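Local coordinates for glycosyl transferase family 8 (Streptococcus pneumoniae, PDB 5GVV), which transfers galactose from UDP-galactose to the terminal glucose of the already glycosylated serine-rich repeat protein PsrP, a step in its O-glycosylation, at residues R18-R29 with W247-I258. Sequence-based numbering, arbitrary orientation.
Sequences RQIETAMKSLCR and WWEYSLMDWSVI
Lys-25 lies across the indole of Trp-255, its CG over the six-membered ring in a CH-pi contact, 3.6 Å from the centroid. This joins the first helix of the GT-A glycosyltransferase fold, 17-30, to helices 244-251 and 255-263. Beyond the ring the lysine chain bends at chi3 (-76°), bringing NZ to Met-253 O in the interhelical turn (2.7 Å) and, from above its carbonyl plane, to Ser-251 O at the end of helix 244-251 (2.9 Å). Trp-255 sits as a knob among Glu-21, Met-24, Lys-25 and Cys-28. Its NE1 donates in the ring plane to the anti side of Glu-21 OE2 (2.9 Å), while Glu-21 OE1 takes Trp-47 NE1. Helix 247-251 crosses helix 18-29 nearly perpendicularly (88°). There, Thr-22 CG2 covers one face of the Trp-247 five-membered ring and Ser-26 CB one face of the Tyr-250 ring; Ile-110 of strand 109-111 touches all four side chains. Tyr-250 OH bonds His-30. At the dimer interface, Arg-18 NH1 meets Tyr-14 OH of the second subunit, while a water links Arg-18 NH2 to Ser-251 OG. Thr-22 OG1, set beside its own backbone N (chi1 -64°), donates to Arg-18 O at 2.7 Å.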
ATOM      1  N   ARG A  18      -0.021  -2.711   3.433  1.00  9.12           N
ATOM      2  CA  ARG A  18      -0.053  -3.653   2.308  1.00 10.67           C
ATOM      3  C   ARG A  18       0.115  -5.093   2.790  1.00 11.49           C
ATOM      4  O   ARG A  18      -0.439  -6.024   2.199  1.00 12.36           O
ATOM      5  CB  ARG A  18       1.023  -3.323   1.260  1.00 13.02           C
ATOM      6  CG  ARG A  18       0.689  -2.128   0.366  1.00 12.76           C
ATOM      7  CD  ARG A  18       1.774  -1.870  -0.675  1.00 13.88           C
ATOM      8  NE  ARG A  18       1.839  -2.930  -1.680  1.00 13.49           N
ATOM      9  CZ  ARG A  18       2.884  -3.735  -1.843  1.00 14.23           C
ATOM     10  NH1 ARG A  18       3.951  -3.596  -1.067  1.00 16.67           N
ATOM     11  NH2 ARG A  18       2.865  -4.679  -2.778  1.00 12.15           N
ATOM     12  N   GLN A  19       0.878  -5.270   3.867  1.00  9.25           N
ATOM     13  CA  GLN A  19       1.098  -6.592   4.448  1.00 11.79           C
ATOM     14  C   GLN A  19      -0.092  -6.996   5.315  1.00 12.20           C
ATOM     15  O   GLN A  19      -0.564  -8.133   5.247  1.00 10.94           O
ATOM     16  CB  GLN A  19       2.384  -6.601   5.285  1.00 10.87           C
ATOM     17  CG  GLN A  19       3.679  -6.451   4.475  1.00 13.22           C
ATOM     18  CD  GLN A  19       3.824  -5.087   3.810  1.00 16.09           C
ATOM     19  OE1 GLN A  19       3.574  -4.052   4.428  1.00 18.40           O
ATOM     20  NE2 GLN A  19       4.210  -5.084   2.540  1.00 14.27           N
ATOM     21  N   ILE A  20      -0.574  -6.062   6.131  1.00  9.91           N
ATOM     22  CA  ILE A  20      -1.748  -6.313   6.959  1.00 10.99           C
ATOM     23  C   ILE A  20      -2.934  -6.704   6.090  1.00  9.41           C
ATOM     24  O   ILE A  20      -3.613  -7.690   6.373  1.00 10.03           O
ATOM     25  CB  ILE A  20      -2.132  -5.075   7.795  1.00 13.17           C
ATOM     26  CG1 ILE A  20      -0.985  -4.675   8.721  1.00 12.39           C
ATOM     27  CG2 ILE A  20      -3.418  -5.329   8.598  1.00  9.77           C
ATOM     28  CD1 ILE A  20      -1.186  -3.315   9.383  1.00 14.49           C
ATOM     29  N   GLU A  21      -3.180  -5.941   5.028  1.00  8.82           N
ATOM     30  CA  GLU A  21      -4.344  -6.194   4.183  1.00 11.28           C
ATOM     31  C   GLU A  21      -4.229  -7.511   3.427  1.00  9.36           C
ATOM     32  O   GLU A  21      -5.219  -8.228   3.276  1.00 10.17           O
ATOM     33  CB  GLU A  21      -4.588  -5.033   3.206  1.00  9.95           C
ATOM     34  CG  GLU A  21      -5.934  -5.136   2.493  1.00  9.49           C
ATOM     35  CD  GLU A  21      -6.291  -3.897   1.691  1.00 15.59           C
ATOM     36  OE1 GLU A  21      -5.655  -2.838   1.896  1.00 16.04           O
ATOM     37  OE2 GLU A  21      -7.215  -3.990   0.853  1.00 15.74           O
ATOM     38  N   THR A  22      -3.025  -7.820   2.947  1.00  9.74           N
ATOM     39  CA  THR A  22      -2.762  -9.096   2.286  1.00  8.89           C
ATOM     40  C   THR A  22      -2.994 -10.286   3.222  1.00  9.87           C
ATOM     41  O   THR A  22      -3.594 -11.285   2.829  1.00 10.30           O
ATOM     42  CB  THR A  22      -1.332  -9.149   1.737  1.00 11.20           C
ATOM     43  OG1 THR A  22      -1.180  -8.149   0.720  1.00 13.01           O
ATOM     44  CG2 THR A  22      -1.039 -10.514   1.128  1.00  9.33           C
ATOM     45  N   ALA A  23      -2.517 -10.182   4.458  1.00 10.21           N
ATOM     46  CA  ALA A  23      -2.705 -11.264   5.426  1.00 11.09           C
ATOM     47  C   ALA A  23      -4.188 -11.445   5.740  1.00 11.60           C
ATOM     48  O   ALA A  23      -4.679 -12.574   5.823  1.00 10.22           O
ATOM     49  CB  ALA A  23      -1.926 -10.985   6.688  1.00 10.22           C
HETATM   50  N   MSE A  24      -4.919 -10.333   5.912  1.00 10.50           N
HETATM   51  CA  MSE A  24      -6.349 -10.398   6.158  1.00  9.25           C
HETATM   52  C   MSE A  24      -7.075 -10.965   4.979  1.00 11.79           C
HETATM   53  O   MSE A  24      -7.973 -11.772   5.114  1.00 12.59           O
HETATM   54  CB  MSE A  24      -6.964  -9.016   6.561  1.00 30.00           C
HETATM   55  CG  MSE A  24      -6.498  -8.503   7.904  1.00 30.00           C
HETATM   56 SE   MSE A  24      -7.201  -6.639   8.179  1.00 30.00          SE
HETATM   57  CE  MSE A  24      -8.945  -7.272   7.639  1.00 30.00           C
ATOM     58  N   LYS A  25      -6.721 -10.540   3.765  1.00 10.40           N
ATOM     59  CA  LYS A  25      -7.343 -11.098   2.561  1.00 10.39           C
ATOM     60  C   LYS A  25      -7.207 -12.619   2.501  1.00 10.22           C
ATOM     61  O   LYS A  25      -8.172 -13.319   2.187  1.00 10.17           O
ATOM     62  CB  LYS A  25      -6.757 -10.468   1.294  1.00  9.94           C
ATOM     63  CG  LYS A  25      -7.411  -9.147   0.917  1.00 13.54           C
ATOM     64  CD  LYS A  25      -7.142  -8.748  -0.533  1.00 14.18           C
ATOM     65  CE  LYS A  25      -5.739  -8.216  -0.733  1.00 16.78           C
ATOM     66  NZ  LYS A  25      -5.620  -7.415  -2.000  1.00 11.30           N
ATOM     67  N   SER A  26      -6.017 -13.129   2.804  1.00  8.55           N
ATOM     68  CA  SER A  26      -5.789 -14.575   2.756  1.00 12.38           C
ATOM     69  C   SER A  26      -6.634 -15.286   3.814  1.00 11.39           C
ATOM     70  O   SER A  26      -7.203 -16.347   3.547  1.00 14.59           O
ATOM     71  CB  SER A  26      -4.301 -14.904   2.916  1.00  9.86           C
ATOM     72  OG  SER A  26      -3.807 -14.566   4.200  1.00 12.03           O
ATOM     73  N   LEU A  27      -6.734 -14.687   4.999  1.00 10.96           N
ATOM     74  CA  LEU A  27      -7.574 -15.213   6.080  1.00 13.69           C
ATOM     75  C   LEU A  27      -9.055 -15.265   5.686  1.00 13.44           C
ATOM     76  O   LEU A  27      -9.725 -16.290   5.883  1.00 14.62           O
ATOM     77  CB  LEU A  27      -7.390 -14.369   7.349  1.00 11.96           C
ATOM     78  CG  LEU A  27      -8.258 -14.669   8.576  1.00 10.48           C
ATOM     79  CD1 LEU A  27      -7.991 -16.061   9.118  1.00 11.39           C
ATOM     80  CD2 LEU A  27      -8.038 -13.636   9.659  1.00  9.03           C
ATOM     81  N   CYS A  28      -9.557 -14.169   5.121  1.00 12.17           N
ATOM     82  CA  CYS A  28     -10.975 -14.056   4.772  1.00 12.91           C
ATOM     83  C   CYS A  28     -11.325 -14.889   3.546  1.00 12.86           C
ATOM     84  O   CYS A  28     -12.470 -15.305   3.373  1.00 12.16           O
ATOM     85  CB  CYS A  28     -11.351 -12.590   4.525  1.00 12.03           C
ATOM     86  SG  CYS A  28     -11.235 -11.544   5.985  1.00 15.70           S
ATOM     87  N   ARG A  29     -10.337 -15.111   2.683  1.00 11.95           N
ATOM     88  CA  ARG A  29     -10.516 -15.954   1.512  1.00 12.32           C
ATOM     89  C   ARG A  29     -10.983 -17.359   1.906  1.00 14.65           C
ATOM     90  O   ARG A  29     -11.810 -17.967   1.215  1.00 16.14           O
ATOM     91  CB  ARG A  29      -9.197 -16.039   0.741  1.00 16.17           C
ATOM     92  CG  ARG A  29      -9.197 -17.029  -0.413  1.00 20.04           C
ATOM     93  CD  ARG A  29     -10.247 -16.678  -1.456  1.00 21.23           C
ATOM     94  NE  ARG A  29     -10.134 -17.534  -2.632  1.00 22.25           N
ATOM     95  CZ  ARG A  29     -10.784 -18.685  -2.784  1.00 26.99           C
ATOM     96  NH1 ARG A  29     -11.604 -19.126  -1.842  1.00 29.73           N
ATOM     97  NH2 ARG A  29     -10.614 -19.399  -3.886  1.00 37.37           N
ATOM     98  N   TRP A 247       2.548 -15.092  -1.769  1.00 10.57           N
ATOM     99  CA  TRP A 247       2.230 -13.809  -1.151  1.00 11.60           C
ATOM    100  C   TRP A 247       1.632 -12.863  -2.171  1.00 12.05           C
ATOM    101  O   TRP A 247       0.651 -12.177  -1.885  1.00  9.66           O
ATOM    102  CB  TRP A 247       3.464 -13.155  -0.512  1.00 10.81           C
ATOM    103  CG  TRP A 247       3.110 -11.903   0.284  1.00 12.86           C
ATOM    104  CD1 TRP A 247       2.792 -11.838   1.619  1.00 11.70           C
ATOM    105  CD2 TRP A 247       3.014 -10.559  -0.216  1.00 12.92           C
ATOM    106  NE1 TRP A 247       2.512 -10.537   1.974  1.00 11.76           N
ATOM    107  CE2 TRP A 247       2.647  -9.732   0.869  1.00 10.84           C
ATOM    108  CE3 TRP A 247       3.215  -9.969  -1.472  1.00 12.16           C
ATOM    109  CZ2 TRP A 247       2.467  -8.346   0.733  1.00 13.98           C
ATOM    110  CZ3 TRP A 247       3.041  -8.597  -1.606  1.00 13.44           C
ATOM    111  CH2 TRP A 247       2.667  -7.800  -0.509  1.00 13.85           C
ATOM    112  N   TRP A 248       2.231 -12.820  -3.358  1.00 10.40           N
ATOM    113  CA  TRP A 248       1.759 -11.923  -4.401  1.00 11.96           C
ATOM    114  C   TRP A 248       0.365 -12.297  -4.895  1.00 12.95           C
ATOM    115  O   TRP A 248      -0.444 -11.419  -5.209  1.00 14.09           O
ATOM    116  CB  TRP A 248       2.776 -11.861  -5.545  1.00  9.79           C
ATOM    117  CG  TRP A 248       3.931 -11.005  -5.159  1.00 10.27           C
ATOM    118  CD1 TRP A 248       5.151 -11.418  -4.706  1.00  9.57           C
ATOM    119  CD2 TRP A 248       3.954  -9.574  -5.125  1.00 10.20           C
ATOM    120  NE1 TRP A 248       5.940 -10.333  -4.418  1.00 11.99           N
ATOM    121  CE2 TRP A 248       5.228  -9.185  -4.668  1.00 10.60           C
ATOM    122  CE3 TRP A 248       3.024  -8.583  -5.452  1.00  9.72           C
ATOM    123  CZ2 TRP A 248       5.594  -7.846  -4.524  1.00 10.14           C
ATOM    124  CZ3 TRP A 248       3.389  -7.248  -5.307  1.00  9.97           C
ATOM    125  CH2 TRP A 248       4.661  -6.893  -4.849  1.00 11.79           C
ATOM    126  N   GLU A 249       0.086 -13.594  -4.948  1.00 10.36           N
ATOM    127  CA  GLU A 249      -1.224 -14.091  -5.349  1.00 13.03           C
ATOM    128  C   GLU A 249      -2.341 -13.495  -4.488  1.00 15.34           C
ATOM    129  O   GLU A 249      -3.414 -13.150  -4.993  1.00 13.35           O
ATOM    130  CB  GLU A 249      -1.241 -15.613  -5.249  1.00 16.93           C
ATOM    131  CG  GLU A 249      -2.550 -16.260  -5.663  1.00 22.58           C
ATOM    132  CD  GLU A 249      -2.464 -17.775  -5.647  1.00 34.30           C
ATOM    133  OE1 GLU A 249      -3.210 -18.418  -6.419  1.00 39.14           O
ATOM    134  OE2 GLU A 249      -1.639 -18.317  -4.874  1.00 31.24           O
ATOM    135  N   TYR A 250      -2.094 -13.367  -3.187  1.00 13.81           N
ATOM    136  CA  TYR A 250      -3.094 -12.766  -2.315  1.00 12.32           C
ATOM    137  C   TYR A 250      -3.040 -11.240  -2.296  1.00 13.40           C
ATOM    138  O   TYR A 250      -4.077 -10.581  -2.174  1.00 14.86           O
ATOM    139  CB  TYR A 250      -3.003 -13.353  -0.906  1.00 12.43           C
ATOM    140  CG  TYR A 250      -3.505 -14.773  -0.840  1.00 14.29           C
ATOM    141  CD1 TYR A 250      -4.863 -15.041  -0.716  1.00 13.93           C
ATOM    142  CD2 TYR A 250      -2.629 -15.844  -0.915  1.00 12.84           C
ATOM    143  CE1 TYR A 250      -5.332 -16.341  -0.660  1.00 15.69           C
ATOM    144  CE2 TYR A 250      -3.090 -17.142  -0.861  1.00 14.89           C
ATOM    145  CZ  TYR A 250      -4.442 -17.383  -0.733  1.00 14.06           C
ATOM    146  OH  TYR A 250      -4.907 -18.682  -0.677  1.00 19.99           O
ATOM    147  N   SER A 251      -1.844 -10.671  -2.426  1.00 13.35           N
ATOM    148  CA  SER A 251      -1.713  -9.213  -2.465  1.00 14.31           C
ATOM    149  C   SER A 251      -2.477  -8.606  -3.646  1.00 17.18           C
ATOM    150  O   SER A 251      -3.109  -7.549  -3.517  1.00 12.47           O
ATOM    151  CB  SER A 251      -0.240  -8.806  -2.541  1.00 14.26           C
ATOM    152  OG  SER A 251      -0.109  -7.399  -2.672  1.00 19.09           O
ATOM    153  N   LEU A 252      -2.426  -9.291  -4.787  1.00 14.35           N
ATOM    154  CA  LEU A 252      -3.038  -8.790  -6.015  1.00 13.50           C
ATOM    155  C   LEU A 252      -4.480  -9.254  -6.205  1.00 15.08           C
ATOM    156  O   LEU A 252      -5.102  -8.980  -7.241  1.00 14.68           O
ATOM    157  CB  LEU A 252      -2.190  -9.200  -7.216  1.00 14.77           C
ATOM    158  CG  LEU A 252      -0.752  -8.703  -7.125  1.00 13.53           C
ATOM    159  CD1 LEU A 252       0.121  -9.371  -8.159  1.00 13.97           C
ATOM    160  CD2 LEU A 252      -0.701  -7.192  -7.281  1.00 16.13           C
HETATM  161  N   MSE A 253      -5.012  -9.946  -5.203  1.00 14.65           N
HETATM  162  CA  MSE A 253      -6.390 -10.424  -5.246  1.00 14.23           C
HETATM  163  C   MSE A 253      -7.341  -9.296  -4.859  1.00 17.20           C
HETATM  164  O   MSE A 253      -7.165  -8.659  -3.815  1.00 15.56           O
HETATM  165  CB  MSE A 253      -6.547 -11.623  -4.306  1.00 14.62           C
HETATM  166  CG  MSE A 253      -7.905 -12.301  -4.344  1.00 15.89           C
HETATM  167 SE   MSE A 253      -7.927 -13.906  -3.237  0.55 15.71          SE
HETATM  168  CE  MSE A 253      -6.919 -15.081  -4.412  1.00 17.40           C
ATOM    169  N   ASP A 254      -8.323  -9.019  -5.718  1.00 17.16           N
ATOM    170  CA  ASP A 254      -9.354  -8.033  -5.390  1.00 15.85           C
ATOM    171  C   ASP A 254     -10.219  -8.568  -4.256  1.00 16.68           C
ATOM    172  O   ASP A 254     -10.394  -9.777  -4.128  1.00 16.94           O
ATOM    173  CB  ASP A 254     -10.244  -7.757  -6.606  1.00 18.46           C
ATOM    174  CG  ASP A 254      -9.597  -6.828  -7.621  1.00 19.94           C
ATOM    175  OD1 ASP A 254      -8.796  -5.953  -7.230  1.00 21.96           O
ATOM    176  OD2 ASP A 254      -9.911  -6.961  -8.819  1.00 21.16           O
ATOM    177  N   TRP A 255     -10.766  -7.677  -3.436  1.00 14.62           N
ATOM    178  CA  TRP A 255     -11.685  -8.092  -2.387  1.00 14.00           C
ATOM    179  C   TRP A 255     -12.953  -8.669  -3.008  1.00 16.76           C
ATOM    180  O   TRP A 255     -13.612  -9.533  -2.420  1.00 14.51           O
ATOM    181  CB  TRP A 255     -12.033  -6.901  -1.498  1.00 15.83           C
ATOM    182  CG  TRP A 255     -11.063  -6.695  -0.369  1.00 12.63           C
ATOM    183  CD1 TRP A 255     -10.079  -5.749  -0.282  1.00 11.05           C
ATOM    184  CD2 TRP A 255     -10.992  -7.465   0.836  1.00  9.89           C
ATOM    185  NE1 TRP A 255      -9.401  -5.888   0.912  1.00 12.99           N
ATOM    186  CE2 TRP A 255      -9.946  -6.933   1.616  1.00 10.47           C
ATOM    187  CE3 TRP A 255     -11.719  -8.551   1.334  1.00 12.22           C
ATOM    188  CZ2 TRP A 255      -9.606  -7.455   2.872  1.00 11.82           C
ATOM    189  CZ3 TRP A 255     -11.383  -9.069   2.578  1.00 16.33           C
ATOM    190  CH2 TRP A 255     -10.333  -8.522   3.332  1.00 12.43           C
ATOM    191  N   SER A 256     -13.281  -8.190  -4.206  1.00 13.96           N
ATOM    192  CA  SER A 256     -14.447  -8.666  -4.942  1.00 17.17           C
ATOM    193  C   SER A 256     -14.367 -10.166  -5.236  1.00 19.60           C
ATOM    194  O   SER A 256     -15.383 -10.866  -5.168  1.00 16.68           O
ATOM    195  CB  SER A 256     -14.610  -7.877  -6.238  1.00 19.99           C
ATOM    196  OG  SER A 256     -13.465  -8.018  -7.059  1.00 17.18           O
ATOM    197  N   VAL A 257     -13.168 -10.658  -5.557  1.00 17.19           N
ATOM    198  CA  VAL A 257     -12.959 -12.096  -5.744  1.00 18.78           C
ATOM    199  C   VAL A 257     -13.310 -12.858  -4.469  1.00 17.70           C
ATOM    200  O   VAL A 257     -13.979 -13.897  -4.507  1.00 18.48           O
ATOM    201  CB  VAL A 257     -11.500 -12.422  -6.122  1.00 20.21           C
ATOM    202  CG1 VAL A 257     -11.254 -13.935  -6.070  1.00 20.11           C
ATOM    203  CG2 VAL A 257     -11.166 -11.876  -7.492  1.00 23.40           C
ATOM    204  N   ILE A 258     -12.847 -12.337  -3.338  1.00 17.64           N
ATOM    205  CA  ILE A 258     -13.062 -12.985  -2.048  1.00 16.99           C
ATOM    206  C   ILE A 258     -14.545 -13.006  -1.689  1.00 17.60           C
ATOM    207  O   ILE A 258     -15.081 -14.040  -1.285  1.00 15.00           O
ATOM    208  CB  ILE A 258     -12.258 -12.287  -0.936  1.00 15.83           C
ATOM    209  CG1 ILE A 258     -10.761 -12.341  -1.257  1.00 18.67           C
ATOM    210  CG2 ILE A 258     -12.560 -12.906   0.438  1.00 17.03           C
ATOM    211  CD1 ILE A 258      -9.898 -11.478  -0.352  1.00 17.64           C
TER
HETATM  212  O   HOH W   1       0.725  -5.535  -4.495  1.00 14.90           O
HETATM  213  O   HOH W   2      -0.904  -5.496  -0.974  1.00 21.17           O
HETATM  214  O   HOH W   3     -13.173 -15.979  -0.466  1.00 25.87           O